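Local coordinates for methanol--corrinoid protein co-methyltransferase (Methanosarcina barkeri, PDB 2I2X), which catalyses transfer of the methyl group of methanol to the cob(I)amide cofactor of its partner corrinoid protein MtaC, a step of methanol-dependent methanogenesis, at residues 213-227 with 258-272. Numbering follows the deposited sequence.
Sequences ISAGDTDCAQANTAM and YEAGAVGPGKDCGYE. With ZN (zinc ion), chain Q.
Cys220 and Cys269 clasp one zinc ion between the segments, Cys220 SG at 2.2 Å and Cys269 SG at 2.4 Å from the metal; Glu164 is a further ligand. Behind the thiolates the packing is close, Thr218 CG2 lying against Cys269 SG and 3.3 Å from Gly270 N. Asn224 reaches over from helix 220-230 and divides the two hydrogens of its amide nitrogen: ND2 donates to Cys269 O at 2.7 Å and to Cys220 SG at 3.2 Å, both partners lying near the amide plane. With an alanine in place of Asn224, Cys269 O and the Cys220 thiolate would probably lose their shared N-H donor, leaving the start of helix 220-230 less firmly tied to the turn that carries Cys269. This is the C-terminal rim of the TIM barrel of MtaB, where the helix following strand 213-216 touches the corrinoid through Ala221 and Thr225. Glu272 OE1 takes the backbone N-H of Asp219 on its syn lone pair (2.9 Å, 164°), while Ser254 and Arg247 also hold the carboxylate. The extended chain of Met227 (chi1 175°, chi2 173°) carries SD over the face of the Tyr271 ring, 4.6 Å from the centroid, in a distant Met-aromatic contact, and the bend at chi3 turns CE toward Tyr271 CE1. Toward Tyr258 the join is partly through water, one molecule bridging Tyr258 OH and Asp217 O. Looser still are the partly exposed side chains of Ile213 and Val263, which cross at about a right angle, CG2 to CG2 3.9 Å, although Val263 N still ties the backbones there by its bond to Ser214 O.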
loop_
_atom_site.group_PDB
_atom_site.type_symbol
_atom_site.label_atom_id
_atom_site.label_comp_id
_atom_site.label_asym_id
_atom_site.label_seq_id
_atom_site.Cartn_x
_atom_site.Cartn_y
_atom_site.Cartn_z
ATOM N N ILE A 213 19.849 -2.085 -22.457
ATOM C CA ILE A 213 20.278 -0.833 -21.867
ATOM C C ILE A 213 21.057 -0.968 -20.586
ATOM O O ILE A 213 20.629 -1.620 -19.656
ATOM C CB ILE A 213 19.144 0.211 -21.831
ATOM C CG1 ILE A 213 19.198 0.955 -23.187
ATOM C CG2 ILE A 213 19.329 1.195 -20.656
ATOM C CD1 ILE A 213 17.911 1.063 -23.856
ATOM N N SER A 214 22.238 -0.371 -20.575
ATOM C CA SER A 214 23.035 -0.310 -19.367
ATOM C C SER A 214 22.432 0.827 -18.541
ATOM O O SER A 214 22.650 2.003 -18.839
ATOM C CB SER A 214 24.504 -0.056 -19.733
ATOM O OG SER A 214 25.301 0.123 -18.588
ATOM N N ALA A 215 21.644 0.486 -17.530
ATOM C CA ALA A 215 20.801 1.482 -16.903
ATOM C C ALA A 215 21.459 2.290 -15.765
ATOM O O ALA A 215 21.462 3.516 -15.804
ATOM C CB ALA A 215 19.473 0.870 -16.480
ATOM N N GLY A 216 22.005 1.612 -14.760
ATOM C CA GLY A 216 22.727 2.280 -13.673
ATOM C C GLY A 216 22.561 1.558 -12.345
ATOM O O GLY A 216 21.786 0.606 -12.248
ATOM N N ASP A 217 23.267 2.058 -11.332
ATOM C CA ASP A 217 23.517 1.421 -10.020
ATOM C C ASP A 217 22.872 2.298 -8.931
ATOM O O ASP A 217 22.072 3.178 -9.239
ATOM C CB ASP A 217 25.043 1.402 -9.806
ATOM C CG ASP A 217 25.522 0.275 -8.908
ATOM O OD1 ASP A 217 25.097 0.174 -7.742
ATOM O OD2 ASP A 217 26.386 -0.495 -9.367
ATOM N N THR A 218 23.241 2.087 -7.675
ATOM C CA THR A 218 22.678 2.829 -6.527
ATOM C C THR A 218 23.589 2.582 -5.397
ATOM O O THR A 218 23.952 1.420 -5.135
ATOM C CB THR A 218 21.489 2.092 -5.861
ATOM O OG1 THR A 218 20.539 1.707 -6.814
ATOM C CG2 THR A 218 20.832 2.915 -4.841
ATOM N N ASP A 219 23.826 3.629 -4.626
ATOM C CA ASP A 219 24.545 3.424 -3.399
ATOM C C ASP A 219 23.761 2.830 -2.240
ATOM O O ASP A 219 24.066 3.149 -1.073
ATOM C CB ASP A 219 25.221 4.675 -2.933
ATOM C CG ASP A 219 26.449 4.368 -2.134
ATOM O OD1 ASP A 219 27.194 3.431 -2.537
ATOM O OD2 ASP A 219 26.659 5.043 -1.103
ATOM N N CYS A 220 22.783 1.974 -2.543
ATOM C CA CYS A 220 21.918 1.376 -1.529
ATOM C C CYS A 220 22.675 0.758 -0.361
ATOM O O CYS A 220 22.326 0.957 0.800
ATOM C CB CYS A 220 21.064 0.284 -2.135
ATOM S SG CYS A 220 19.494 0.062 -1.184
ATOM N N ALA A 221 23.736 0.023 -0.693
ATOM C CA ALA A 221 24.504 -0.737 0.280
ATOM C C ALA A 221 25.236 0.157 1.277
ATOM O O ALA A 221 25.687 -0.329 2.309
ATOM C CB ALA A 221 25.461 -1.699 -0.424
ATOM N N GLN A 222 25.321 1.453 0.994
ATOM C CA GLN A 222 26.045 2.391 1.868
ATOM C C GLN A 222 25.147 3.558 2.238
ATOM O O GLN A 222 24.627 3.574 3.336
ATOM C CB GLN A 222 27.379 2.885 1.236
ATOM C CG GLN A 222 28.423 1.766 0.943
ATOM C CD GLN A 222 29.512 2.208 -0.051
ATOM O OE1 GLN A 222 29.232 2.894 -1.032
ATOM N NE2 GLN A 222 30.747 1.815 0.212
ATOM N N ALA A 223 24.949 4.522 1.340
ATOM C CA ALA A 223 24.021 5.614 1.630
ATOM C C ALA A 223 22.591 5.207 2.185
ATOM O O ALA A 223 22.158 5.796 3.196
ATOM C CB ALA A 223 23.922 6.587 0.455
ATOM N N ASN A 224 21.897 4.213 1.600
ATOM C CA ASN A 224 20.585 3.867 2.174
ATOM C C ASN A 224 20.703 3.237 3.561
ATOM O O ASN A 224 19.868 3.517 4.432
ATOM C CB ASN A 224 19.611 3.090 1.232
ATOM C CG ASN A 224 19.163 3.929 -0.014
ATOM O OD1 ASN A 224 19.160 5.198 0.002
ATOM N ND2 ASN A 224 18.798 3.211 -1.110
ATOM N N THR A 225 21.747 2.421 3.774
ATOM C CA THR A 225 22.014 1.863 5.097
ATOM C C THR A 225 22.175 2.998 6.117
ATOM O O THR A 225 21.583 2.964 7.208
ATOM C CB THR A 225 23.231 0.889 5.156
ATOM O OG1 THR A 225 23.040 -0.235 4.273
ATOM C CG2 THR A 225 23.411 0.342 6.606
ATOM N N ALA A 226 22.925 4.024 5.748
ATOM C CA ALA A 226 23.065 5.151 6.655
ATOM C C ALA A 226 21.695 5.789 6.943
ATOM O O ALA A 226 21.395 6.137 8.083
ATOM C CB ALA A 226 24.044 6.159 6.104
ATOM N N MET A 227 20.853 5.922 5.922
ATOM C CA MET A 227 19.547 6.554 6.079
ATOM C C MET A 227 18.609 5.712 6.939
ATOM O O MET A 227 17.849 6.244 7.745
ATOM C CB MET A 227 18.906 6.801 4.705
ATOM C CG MET A 227 17.474 7.354 4.772
ATOM S SD MET A 227 16.807 7.827 3.167
ATOM C CE MET A 227 16.222 6.243 2.596
ATOM N N TYR A 258 27.747 5.940 -15.131
ATOM C CA TYR A 258 27.436 6.715 -16.338
ATOM C C TYR A 258 28.731 7.074 -17.074
ATOM O O TYR A 258 28.834 6.929 -18.303
ATOM C CB TYR A 258 26.537 7.927 -15.971
ATOM C CG TYR A 258 25.355 7.405 -15.165
ATOM C CD1 TYR A 258 24.278 6.739 -15.795
ATOM C CD2 TYR A 258 25.385 7.431 -13.775
ATOM C CE1 TYR A 258 23.248 6.170 -15.046
ATOM C CE2 TYR A 258 24.381 6.871 -13.036
ATOM C CZ TYR A 258 23.311 6.247 -13.665
ATOM O OH TYR A 258 22.317 5.705 -12.870
ATOM N N GLU A 259 29.736 7.487 -16.301
ATOM C CA GLU A 259 31.076 7.715 -16.834
ATOM C C GLU A 259 31.523 6.480 -17.585
ATOM O O GLU A 259 32.122 6.581 -18.640
ATOM C CB GLU A 259 32.041 8.080 -15.698
ATOM C CG GLU A 259 31.848 9.523 -15.278
ATOM C CD GLU A 259 32.582 9.934 -14.024
ATOM O OE1 GLU A 259 32.939 9.059 -13.197
ATOM O OE2 GLU A 259 32.780 11.164 -13.856
ATOM N N ALA A 260 31.167 5.309 -17.063
ATOM C CA ALA A 260 31.681 4.064 -17.598
ATOM C C ALA A 260 30.727 3.423 -18.565
ATOM O O ALA A 260 30.867 2.250 -18.893
ATOM C CB ALA A 260 32.028 3.090 -16.466
ATOM N N GLY A 261 29.720 4.161 -18.993
ATOM C CA GLY A 261 28.924 3.671 -20.097
ATOM C C GLY A 261 27.447 3.476 -19.901
ATOM O O GLY A 261 26.765 3.249 -20.890
ATOM N N ALA A 262 26.933 3.560 -18.671
ATOM C CA ALA A 262 25.473 3.490 -18.472
ATOM C C ALA A 262 24.843 4.781 -18.973
ATOM O O ALA A 262 25.526 5.774 -19.074
ATOM C CB ALA A 262 25.088 3.219 -16.990
ATOM N N VAL A 263 23.540 4.765 -19.259
ATOM C CA VAL A 263 22.850 5.880 -19.907
ATOM C C VAL A 263 21.582 6.231 -19.146
ATOM O O VAL A 263 20.870 7.193 -19.491
ATOM C CB VAL A 263 22.483 5.532 -21.400
ATOM C CG1 VAL A 263 23.760 5.299 -22.256
ATOM C CG2 VAL A 263 21.557 4.323 -21.478
ATOM N N GLY A 264 21.302 5.440 -18.113
ATOM C CA GLY A 264 20.106 5.615 -17.298
ATOM C C GLY A 264 18.950 4.784 -17.841
ATOM O O GLY A 264 19.048 4.214 -18.923
ATOM N N PRO A 265 17.818 4.752 -17.127
ATOM C CA PRO A 265 17.519 5.419 -15.865
ATOM C C PRO A 265 18.168 4.739 -14.677
ATOM O O PRO A 265 18.157 3.523 -14.595
ATOM C CB PRO A 265 15.996 5.302 -15.765
ATOM C CG PRO A 265 15.645 4.073 -16.595
ATOM C CD PRO A 265 16.669 4.014 -17.684
ATOM N N GLY A 266 18.738 5.519 -13.761
ATOM C CA GLY A 266 19.310 4.963 -12.547
ATOM C C GLY A 266 18.276 4.293 -11.669
ATOM O O GLY A 266 17.095 4.607 -11.727
ATOM N N LYS A 267 18.731 3.372 -10.841
ATOM C CA LYS A 267 17.895 2.699 -9.854
ATOM C C LYS A 267 17.179 3.595 -8.892
ATOM O O LYS A 267 17.741 4.534 -8.363
ATOM C CB LYS A 267 18.735 1.729 -9.027
ATOM C CG LYS A 267 18.956 0.400 -9.725
ATOM C CD LYS A 267 17.806 -0.510 -9.429
ATOM C CE LYS A 267 17.864 -0.970 -7.993
ATOM N NZ LYS A 267 16.569 -1.577 -7.641
ATOM N N ASP A 268 15.934 3.208 -8.633
ATOM C CA ASP A 268 14.999 3.897 -7.750
ATOM C C ASP A 268 15.547 4.275 -6.379
ATOM O O ASP A 268 15.335 5.389 -5.906
ATOM C CB ASP A 268 13.729 3.050 -7.604
ATOM C CG ASP A 268 14.014 1.633 -7.143
ATOM O OD1 ASP A 268 15.202 1.281 -6.932
ATOM O OD2 ASP A 268 13.050 0.864 -6.970
ATOM N N CYS A 269 16.241 3.357 -5.730
ATOM C CA CYS A 269 16.728 3.623 -4.376
ATOM C C CYS A 269 17.974 4.523 -4.354
ATOM O O CYS A 269 18.511 4.842 -3.271
ATOM C CB CYS A 269 16.974 2.322 -3.606
ATOM S SG CYS A 269 18.138 1.186 -4.397
ATOM N N GLY A 270 18.390 4.954 -5.537
ATOM C CA GLY A 270 19.454 5.958 -5.686
ATOM C C GLY A 270 18.908 7.353 -5.431
ATOM O O GLY A 270 18.724 8.146 -6.357
ATOM N N TYR A 271 18.647 7.685 -4.171
ATOM C CA TYR A 271 18.188 9.019 -3.883
ATOM C C TYR A 271 19.160 10.090 -4.353
ATOM O O TYR A 271 18.744 11.218 -4.634
ATOM C CB TYR A 271 17.966 9.157 -2.404
ATOM C CG TYR A 271 16.723 8.467 -1.865
ATOM C CD1 TYR A 271 16.741 7.119 -1.551
ATOM C CD2 TYR A 271 15.551 9.190 -1.607
ATOM C CE1 TYR A 271 15.641 6.496 -1.006
ATOM C CE2 TYR A 271 14.433 8.570 -1.079
ATOM C CZ TYR A 271 14.486 7.213 -0.770
ATOM O OH TYR A 271 13.391 6.557 -0.208
ATOM N N GLU A 272 20.456 9.755 -4.406
ATOM C CA GLU A 272 21.457 10.668 -4.905
ATOM C C GLU A 272 21.323 10.910 -6.419
ATOM O O GLU A 272 22.034 11.759 -6.978
ATOM C CB GLU A 272 22.868 10.154 -4.570
ATOM C CG GLU A 272 23.350 8.866 -5.328
ATOM C CD GLU A 272 22.797 7.568 -4.745
ATOM O OE1 GLU A 272 23.329 6.487 -5.131
ATOM O OE2 GLU A 272 21.830 7.620 -3.925
HETATM ZN ZN ZN Q . 18.330 -0.690 -2.925
HETATM O O HOH W 1 22.117 5.756 -9.992
#